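Local coordinates for protein putative lipase/esterase (PDB 3BXP) that is a putative lipase or carboxylesterase of the alpha/beta-hydrolase clan and probably hydrolyses carboxylic ester bonds, at residues L153-I158 and F195-A200; F16-Y21 and H67-N72. One frame throughout, in Å; residues are numbered along the deposited sequence.

Interaction 1: L153-I158 and F195-A200; sequences LGYPVI and FVWQTA
Leu153 and Gly154 run parallel to Val196 and Trp197 in the central sheet, with Leu153 O accepting from Trp197 N at 2.9 Å and Leu153 N donating to Phe195 O at 2.7 Å. A third bond, Tyr155 N to Trp197 O, is 2.8 Å long. It carries the pairing one residue beyond the strand end, where Tyr155 adopts a left-handed backbone conformation. On one face of the sheet the Trp197 indole folds over the neighbouring strand. With CG between the backbone N and the carbonyl carbon (chi1 73°), the indole lies back over Gly154. Gly154 CA sits over the indole face, 3.7 Å from the centroid of the five-membered ring, a CH-pi contact. Gly154 has no side chain, and this lets the indole come so close. The Tyr155 ring meets the six-membered ring edge-to-face and offset, planes at 80°, with CE1 3.5 Å from Trp197 CH2. Trp259 stacks on the same indole. On the other face Leu153 CD1 touches Val196 CG2 at 4.2 Å, under helices 118-129 and 208-219. The extended Gln198 side chain runs alongside CA and CB of Tyr155, its CD 3.8 Å from Tyr155 CA. Its amide is fixed elsewhere, OE1 by Ser210 and NE2 by Asp202. This is the parallel pairing of a beta-alpha-beta unit. Tyr155 also touches the GxSxG segment, which resembles the nucleophile elbow of alpha/beta hydrolases. The aromatic packing therefore probably helps to fix the loop after strand 150-154 beside a likely active site.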
ATOM      1  N   LEU B 153       8.090   2.301  -8.559  1.00 18.64           N
ATOM      2  CA  LEU B 153       7.818   3.726  -8.396  1.00 19.06           C
ATOM      3  C   LEU B 153       7.899   4.132  -6.956  1.00 17.75           C
ATOM      4  O   LEU B 153       7.216   3.562  -6.105  1.00 19.38           O
ATOM      5  CB  LEU B 153       6.426   4.116  -8.946  1.00 18.98           C
ATOM      6  CG  LEU B 153       6.142   3.826 -10.430  1.00 19.97           C
ATOM      7  CD1 LEU B 153       4.672   4.124 -10.738  1.00 17.30           C
ATOM      8  CD2 LEU B 153       7.068   4.731 -11.275  1.00 22.42           C
ATOM      9  N   GLY B 154       8.766   5.102  -6.666  1.00 19.03           N
ATOM     10  CA  GLY B 154       8.822   5.704  -5.309  1.00 18.51           C
ATOM     11  C   GLY B 154       8.374   7.147  -5.342  1.00 19.46           C
ATOM     12  O   GLY B 154       8.862   7.948  -6.166  1.00 19.59           O
ATOM     13  N   TYR B 155       7.439   7.465  -4.465  1.00 19.75           N
ATOM     14  CA  TYR B 155       6.827   8.777  -4.428  1.00 20.12           C
ATOM     15  C   TYR B 155       6.701   9.384  -5.848  1.00 20.74           C
ATOM     16  O   TYR B 155       7.125  10.514  -6.065  1.00 21.83           O
ATOM     17  CB  TYR B 155       7.610   9.724  -3.492  1.00 20.69           C
ATOM     18  CG  TYR B 155       9.118   9.649  -3.556  1.00 19.13           C
ATOM     19  CD1 TYR B 155       9.795   8.623  -2.967  1.00 19.50           C
ATOM     20  CD2 TYR B 155       9.857  10.625  -4.177  1.00 18.21           C
ATOM     21  CE1 TYR B 155      11.188   8.567  -2.980  1.00 20.50           C
ATOM     22  CE2 TYR B 155      11.250  10.584  -4.222  1.00 18.90           C
ATOM     23  CZ  TYR B 155      11.900   9.558  -3.639  1.00 19.86           C
ATOM     24  OH  TYR B 155      13.266   9.513  -3.644  1.00 21.85           O
ATOM     25  N   PRO B 156       6.020   8.688  -6.770  1.00 20.37           N
ATOM     26  CA  PRO B 156       6.045   9.189  -8.131  1.00 20.48           C
ATOM     27  C   PRO B 156       5.096  10.329  -8.365  1.00 21.06           C
ATOM     28  O   PRO B 156       4.017  10.347  -7.800  1.00 19.55           O
ATOM     29  CB  PRO B 156       5.505   8.030  -8.914  1.00 18.54           C
ATOM     30  CG  PRO B 156       4.550   7.374  -7.974  1.00 21.82           C
ATOM     31  CD  PRO B 156       5.273   7.408  -6.690  1.00 19.29           C
ATOM     32  N   VAL B 157       5.522  11.273  -9.186  1.00 20.83           N
ATOM     33  CA  VAL B 157       4.569  12.173  -9.839  1.00 18.94           C
ATOM     34  C   VAL B 157       3.840  11.364 -10.893  1.00 19.84           C
ATOM     35  O   VAL B 157       4.473  10.660 -11.705  1.00 20.23           O
ATOM     36  CB  VAL B 157       5.255  13.398 -10.443  1.00 16.47           C
ATOM     37  CG1 VAL B 157       4.272  14.237 -11.283  1.00 18.26           C
ATOM     38  CG2 VAL B 157       5.984  14.250  -9.349  1.00 20.03           C
ATOM     39  N   ILE B 158       2.510  11.453 -10.922  1.00 20.81           N
ATOM     40  CA  ILE B 158       1.716  10.616 -11.795  1.00 19.46           C
ATOM     41  C   ILE B 158       0.779  11.458 -12.643  1.00 19.07           C
ATOM     42  O   ILE B 158       0.566  11.177 -13.840  1.00 21.64           O
ATOM     43  CB  ILE B 158       0.865   9.618 -10.964  1.00 20.88           C
ATOM     44  CG1 ILE B 158       1.798   8.569 -10.306  1.00 21.33           C
ATOM     45  CG2 ILE B 158      -0.268   8.966 -11.776  1.00 22.97           C
ATOM     46  CD1 ILE B 158       2.634   7.651 -11.350  1.00 19.06           C
ATOM     47  N   PHE B 195       5.637  -2.166  -8.633  1.00 20.35           N
ATOM     48  CA  PHE B 195       5.763  -1.965  -7.196  1.00 17.61           C
ATOM     49  C   PHE B 195       5.806  -0.487  -6.968  1.00 17.60           C
ATOM     50  O   PHE B 195       6.701   0.231  -7.429  1.00 17.96           O
ATOM     51  CB  PHE B 195       7.056  -2.662  -6.698  1.00 17.66           C
ATOM     52  CG  PHE B 195       7.325  -2.530  -5.200  1.00 18.87           C
ATOM     53  CD1 PHE B 195       7.922  -1.406  -4.654  1.00 18.33           C
ATOM     54  CD2 PHE B 195       7.029  -3.576  -4.348  1.00 20.55           C
ATOM     55  CE1 PHE B 195       8.144  -1.310  -3.321  1.00 19.25           C
ATOM     56  CE2 PHE B 195       7.256  -3.463  -3.007  1.00 16.44           C
ATOM     57  CZ  PHE B 195       7.820  -2.314  -2.484  1.00 19.57           C
ATOM     58  N   VAL B 196       4.846  -0.012  -6.200  1.00 20.06           N
ATOM     59  CA  VAL B 196       4.704   1.408  -5.904  1.00 17.53           C
ATOM     60  C   VAL B 196       4.802   1.608  -4.381  1.00 18.88           C
ATOM     61  O   VAL B 196       4.211   0.868  -3.589  1.00 19.98           O
ATOM     62  CB  VAL B 196       3.337   1.917  -6.425  1.00 16.08           C
ATOM     63  CG1 VAL B 196       3.127   3.411  -6.219  1.00 19.53           C
ATOM     64  CG2 VAL B 196       3.086   1.550  -7.878  1.00 20.67           C
ATOM     65  N   TRP B 197       5.554   2.603  -3.980  1.00 20.15           N
ATOM     66  CA  TRP B 197       5.626   3.010  -2.547  1.00 17.72           C
ATOM     67  C   TRP B 197       5.666   4.504  -2.415  1.00 17.65           C
ATOM     68  O   TRP B 197       6.109   5.237  -3.319  1.00 19.03           O
ATOM     69  CB  TRP B 197       6.796   2.351  -1.796  1.00 17.69           C
ATOM     70  CG  TRP B 197       8.116   2.897  -2.146  1.00 20.01           C
ATOM     71  CD1 TRP B 197       8.902   2.514  -3.204  1.00 21.60           C
ATOM     72  CD2 TRP B 197       8.830   3.958  -1.486  1.00 21.38           C
ATOM     73  NE1 TRP B 197      10.041   3.243  -3.231  1.00 21.71           N
ATOM     74  CE2 TRP B 197      10.023   4.150  -2.193  1.00 20.52           C
ATOM     75  CE3 TRP B 197       8.562   4.786  -0.401  1.00 21.60           C
ATOM     76  CZ2 TRP B 197      10.957   5.110  -1.815  1.00 18.95           C
ATOM     77  CZ3 TRP B 197       9.514   5.724  -0.019  1.00 22.96           C
ATOM     78  CH2 TRP B 197      10.684   5.875  -0.727  1.00 20.00           C
ATOM     79  N   GLN B 198       5.160   4.972  -1.287  1.00 19.11           N
ATOM     80  CA  GLN B 198       5.251   6.385  -0.953  1.00 19.00           C
ATOM     81  C   GLN B 198       5.075   6.537   0.523  1.00 19.14           C
ATOM     82  O   GLN B 198       4.681   5.615   1.196  1.00 20.32           O
ATOM     83  CB  GLN B 198       4.188   7.182  -1.709  1.00 20.73           C
ATOM     84  CG  GLN B 198       4.257   8.705  -1.524  1.00 22.09           C
ATOM     85  CD  GLN B 198       3.529   9.469  -2.622  1.00 21.00           C
ATOM     86  OE1 GLN B 198       2.661   8.923  -3.308  1.00 26.02           O
ATOM     87  NE2 GLN B 198       3.831  10.751  -2.749  1.00 25.14           N
ATOM     88  N   THR B 199       5.336   7.720   1.049  1.00 22.48           N
ATOM     89  CA  THR B 199       4.949   7.963   2.454  1.00 22.55           C
ATOM     90  C   THR B 199       3.679   8.746   2.558  1.00 24.61           C
ATOM     91  O   THR B 199       3.381   9.581   1.724  1.00 23.68           O
ATOM     92  CB  THR B 199       6.035   8.657   3.272  1.00 23.32           C
ATOM     93  OG1 THR B 199       6.215  10.004   2.801  1.00 26.35           O
ATOM     94  CG2 THR B 199       7.342   7.889   3.186  1.00 23.47           C
ATOM     95  N   ALA B 200       2.911   8.433   3.600  1.00 27.76           N
ATOM     96  CA  ALA B 200       1.561   8.980   3.738  1.00 30.55           C
ATOM     97  C   ALA B 200       1.621  10.492   3.950  1.00 32.56           C
ATOM     98  O   ALA B 200       0.693  11.226   3.574  1.00 32.78           O
ATOM     99  CB  ALA B 200       0.820   8.302   4.914  1.00 29.24           C
TER

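Interaction 2: F16-Y21 and H67-N72; sequences FQITAY and HTVVLN
Phe16-Tyr21 and His67-Asn72 pair as antiparallel strands, their axes 4.7 Å apart. Thr19 and Val70 form a hydrogen-bonded pair through both N-H groups, as do Tyr21 and Thr68. The tight side faces helix 85-99. There Leu71 CD1 meets Ile18 CG2 at 4.0 Å, and Ala20 CB rests on Val69 CG2 at 3.9 Å. Leu71 has CG anti to the backbone N (chi1 166°), and its end reaches back to the facing strand. Its CD1 also lies 3.2 Å from Phe16 CD2, shorter than usual for two carbons and perhaps partly a model detail. The other face, with Thr19, Tyr21 and Val70, is more open to solvent. The Tyr21 ring slants across Thr68, CD2 3.5 Å from OG1, and its CE2 edge meets Val70 CG2 at 4.0 Å. Thr68 OG1 is buried here without a polar partner. A glycine in place of Tyr21 would probably uncover this hydroxyl and leave Val70 CG2 without its aromatic neighbour. The loose part is the Gln17-Asn72 end, where one water links Gln17 N to Asn72 O. In one conformer of Gln17, a second water probably joins OE1 to Asn72 ND2. Backbone bonds thus hold the strands together, apolar groups seal the helix side, and water bridges the exposed end.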
ATOM      1  N   PHE B  16      21.414  13.208 -23.991  1.00 21.80           N
ATOM      2  CA  PHE B  16      21.178  12.964 -22.574  1.00 21.98           C
ATOM      3  C   PHE B  16      22.278  12.120 -21.993  1.00 23.23           C
ATOM      4  O   PHE B  16      22.918  11.335 -22.705  1.00 21.75           O
ATOM      5  CB  PHE B  16      19.849  12.260 -22.330  1.00 23.50           C
ATOM      6  CG  PHE B  16      19.728  10.921 -23.012  1.00 22.85           C
ATOM      7  CD1 PHE B  16      19.454  10.849 -24.371  1.00 19.83           C
ATOM      8  CD2 PHE B  16      19.860   9.729 -22.291  1.00 25.18           C
ATOM      9  CE1 PHE B  16      19.341   9.639 -25.007  1.00 19.59           C
ATOM     10  CE2 PHE B  16      19.745   8.515 -22.949  1.00 24.45           C
ATOM     11  CZ  PHE B  16      19.474   8.461 -24.280  1.00 22.09           C
ATOM     12  N   GLN B  17      22.502  12.275 -20.698  0.50 22.75           N
ATOM     13  CA  GLN B  17      23.562  11.541 -20.035  0.50 21.94           C
ATOM     14  C   GLN B  17      23.095  10.399 -19.163  0.50 22.37           C
ATOM     15  O   GLN B  17      22.139  10.483 -18.387  0.50 20.39           O
ATOM     16  CB  GLN B  17      24.451  12.480 -19.253  0.50 24.63           C
ATOM     17  CG  GLN B  17      25.307  13.332 -20.191  0.50 19.63           C
ATOM     18  CD  GLN B  17      26.025  14.409 -19.452  0.50 29.08           C
ATOM     19  OE1 GLN B  17      25.542  14.879 -18.427  0.50 29.23           O
ATOM     20  NE2 GLN B  17      27.188  14.816 -19.961  0.50 16.28           N
ATOM     21  N   ILE B  18      23.848   9.322 -19.288  1.00 22.44           N
ATOM     22  CA  ILE B  18      23.598   8.141 -18.499  1.00 20.44           C
ATOM     23  C   ILE B  18      24.901   7.744 -17.811  1.00 17.66           C
ATOM     24  O   ILE B  18      26.003   8.045 -18.302  1.00 20.21           O
ATOM     25  CB  ILE B  18      23.123   6.979 -19.379  1.00 20.37           C
ATOM     26  CG1 ILE B  18      24.291   6.471 -20.246  1.00 19.12           C
ATOM     27  CG2 ILE B  18      21.856   7.375 -20.168  1.00 23.49           C
ATOM     28  CD1 ILE B  18      23.972   5.131 -20.985  1.00 26.05           C
ATOM     29  N   THR B  19      24.784   7.066 -16.687  1.00 18.68           N
ATOM     30  CA  THR B  19      25.915   6.341 -16.076  1.00 19.65           C
ATOM     31  C   THR B  19      25.481   4.899 -15.905  1.00 22.21           C
ATOM     32  O   THR B  19      24.452   4.609 -15.269  1.00 19.06           O
ATOM     33  CB  THR B  19      26.298   6.939 -14.716  1.00 20.87           C
ATOM     34  OG1 THR B  19      26.711   8.293 -14.909  1.00 20.87           O
ATOM     35  CG2 THR B  19      27.453   6.167 -14.042  1.00 18.97           C
ATOM     36  N   ALA B  20      26.296   3.990 -16.424  1.00 21.77           N
ATOM     37  CA  ALA B  20      26.085   2.558 -16.211  1.00 21.43           C
ATOM     38  C   ALA B  20      27.015   2.015 -15.150  1.00 19.85           C
ATOM     39  O   ALA B  20      28.189   2.346 -15.073  1.00 23.51           O
ATOM     40  CB  ALA B  20      26.271   1.761 -17.495  1.00 20.69           C
ATOM     41  N   TYR B  21      26.417   1.222 -14.302  1.00 18.63           N
ATOM     42  CA  TYR B  21      27.167   0.517 -13.262  1.00 19.68           C
ATOM     43  C   TYR B  21      27.020  -0.974 -13.522  1.00 19.08           C
ATOM     44  O   TYR B  21      25.976  -1.573 -13.239  1.00 20.82           O
ATOM     45  CB  TYR B  21      26.598   0.867 -11.910  1.00 20.39           C
ATOM     46  CG  TYR B  21      26.611   2.335 -11.594  1.00 21.78           C
ATOM     47  CD1 TYR B  21      27.739   2.942 -11.053  1.00 28.86           C
ATOM     48  CD2 TYR B  21      25.505   3.111 -11.849  1.00 21.71           C
ATOM     49  CE1 TYR B  21      27.731   4.289 -10.747  1.00 25.75           C
ATOM     50  CE2 TYR B  21      25.496   4.477 -11.532  1.00 28.47           C
ATOM     51  CZ  TYR B  21      26.618   5.035 -10.977  1.00 30.06           C
ATOM     52  OH  TYR B  21      26.591   6.372 -10.671  1.00 35.99           O
ATOM     53  N   HIS B  67      22.603  -5.128 -12.302  1.00 19.41           N
ATOM     54  CA  HIS B  67      23.240  -3.944 -12.886  1.00 19.62           C
ATOM     55  C   HIS B  67      22.317  -2.731 -12.651  1.00 19.38           C
ATOM     56  O   HIS B  67      21.112  -2.927 -12.443  1.00 19.59           O
ATOM     57  CB  HIS B  67      23.332  -4.105 -14.368  1.00 17.70           C
ATOM     58  CG  HIS B  67      24.140  -5.245 -14.856  1.00 18.86           C
ATOM     59  ND1 HIS B  67      25.492  -5.363 -14.626  1.00 19.48           N
ATOM     60  CD2 HIS B  67      23.789  -6.282 -15.657  1.00 20.79           C
ATOM     61  CE1 HIS B  67      25.940  -6.429 -15.276  1.00 20.77           C
ATOM     62  NE2 HIS B  67      24.929  -6.998 -15.911  1.00 19.14           N
ATOM     63  N   THR B  68      22.888  -1.520 -12.673  1.00 18.48           N
ATOM     64  CA  THR B  68      22.035  -0.342 -12.682  1.00 18.33           C
ATOM     65  C   THR B  68      22.520   0.670 -13.666  1.00 21.73           C
ATOM     66  O   THR B  68      23.703   0.801 -13.915  1.00 19.91           O
ATOM     67  CB  THR B  68      21.876   0.258 -11.286  1.00 24.59           C
ATOM     68  OG1 THR B  68      23.117   0.804 -10.829  1.00 26.66           O
ATOM     69  CG2 THR B  68      21.362  -0.801 -10.325  1.00 21.77           C
ATOM     70  N   VAL B  69      21.568   1.397 -14.248  1.00 19.34           N
ATOM     71  CA  VAL B  69      21.892   2.530 -15.161  1.00 21.46           C
ATOM     72  C   VAL B  69      21.067   3.699 -14.676  1.00 23.56           C
ATOM     73  O   VAL B  69      19.868   3.544 -14.429  1.00 21.76           O
ATOM     74  CB  VAL B  69      21.542   2.223 -16.654  1.00 20.00           C
ATOM     75  CG1 VAL B  69      21.627   3.508 -17.593  1.00 24.33           C
ATOM     76  CG2 VAL B  69      22.437   1.069 -17.237  1.00 21.33           C
ATOM     77  N   VAL B  70      21.692   4.860 -14.519  1.00 20.90           N
ATOM     78  CA  VAL B  70      20.953   6.083 -14.188  1.00 23.27           C
ATOM     79  C   VAL B  70      20.801   6.903 -15.433  1.00 21.80           C
ATOM     80  O   VAL B  70      21.782   7.116 -16.138  1.00 20.93           O
ATOM     81  CB  VAL B  70      21.670   6.883 -13.061  1.00 24.98           C
ATOM     82  CG1 VAL B  70      20.892   8.197 -12.790  1.00 20.86           C
ATOM     83  CG2 VAL B  70      21.797   6.003 -11.760  1.00 26.64           C
ATOM     84  N   LEU B  71      19.546   7.273 -15.723  1.00 18.87           N
ATOM     85  CA  LEU B  71      19.107   7.974 -16.932  1.00 18.42           C
ATOM     86  C   LEU B  71      18.720   9.398 -16.565  1.00 23.21           C
ATOM     87  O   LEU B  71      17.734   9.614 -15.894  1.00 21.46           O
ATOM     88  CB  LEU B  71      17.929   7.268 -17.580  1.00 20.58           C
ATOM     89  CG  LEU B  71      17.225   8.171 -18.642  1.00 18.43           C
ATOM     90  CD1 LEU B  71      18.126   8.684 -19.760  1.00 24.36           C
ATOM     91  CD2 LEU B  71      16.003   7.360 -19.145  1.00 22.52           C
ATOM     92  N   ASN B  72      19.553  10.357 -16.952  1.00 20.59           N
ATOM     93  CA  ASN B  72      19.276  11.751 -16.732  1.00 20.44           C
ATOM     94  C   ASN B  72      18.421  12.317 -17.860  1.00 20.08           C
ATOM     95  O   ASN B  72      18.921  12.881 -18.763  1.00 22.10           O
ATOM     96  CB  ASN B  72      20.601  12.502 -16.600  1.00 22.68           C
ATOM     97  CG  ASN B  72      21.186  12.495 -15.164  1.00 30.05           C
ATOM     98  OD1 ASN B  72      20.676  11.875 -14.228  1.00 23.79           O
ATOM     99  ND2 ASN B  72      22.250  13.262 -14.993  1.00 41.20           N
TER
HETATM  100  O   HOH W   1      21.004  14.508 -19.542  1.00 23.85           O
HETATM  101  O   HOH W   2      23.388  15.170 -16.475  1.00 46.58           O

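Both interactions belong to one mixed sheet but lie on opposite sides of the chain's centre, their own centres about 21 Å apart and without touching. Interaction 1 is buried and joins two parallel strands next to the GxSxG segment. Interaction 2 is only partly buried and joins strands near the antiparallel edge, where strand 2-9 pairs along the other edge of strand 16-23. Strands 35-41 and 110-116 lie between the two pairs. The chemistry follows the place. Interaction 1 relies on an indole over a glycine, met by the edge of a tyrosine, with its side-chain amide held by protein groups. Interaction 2 has apolar packing under a helix on one face and ordered water at one end.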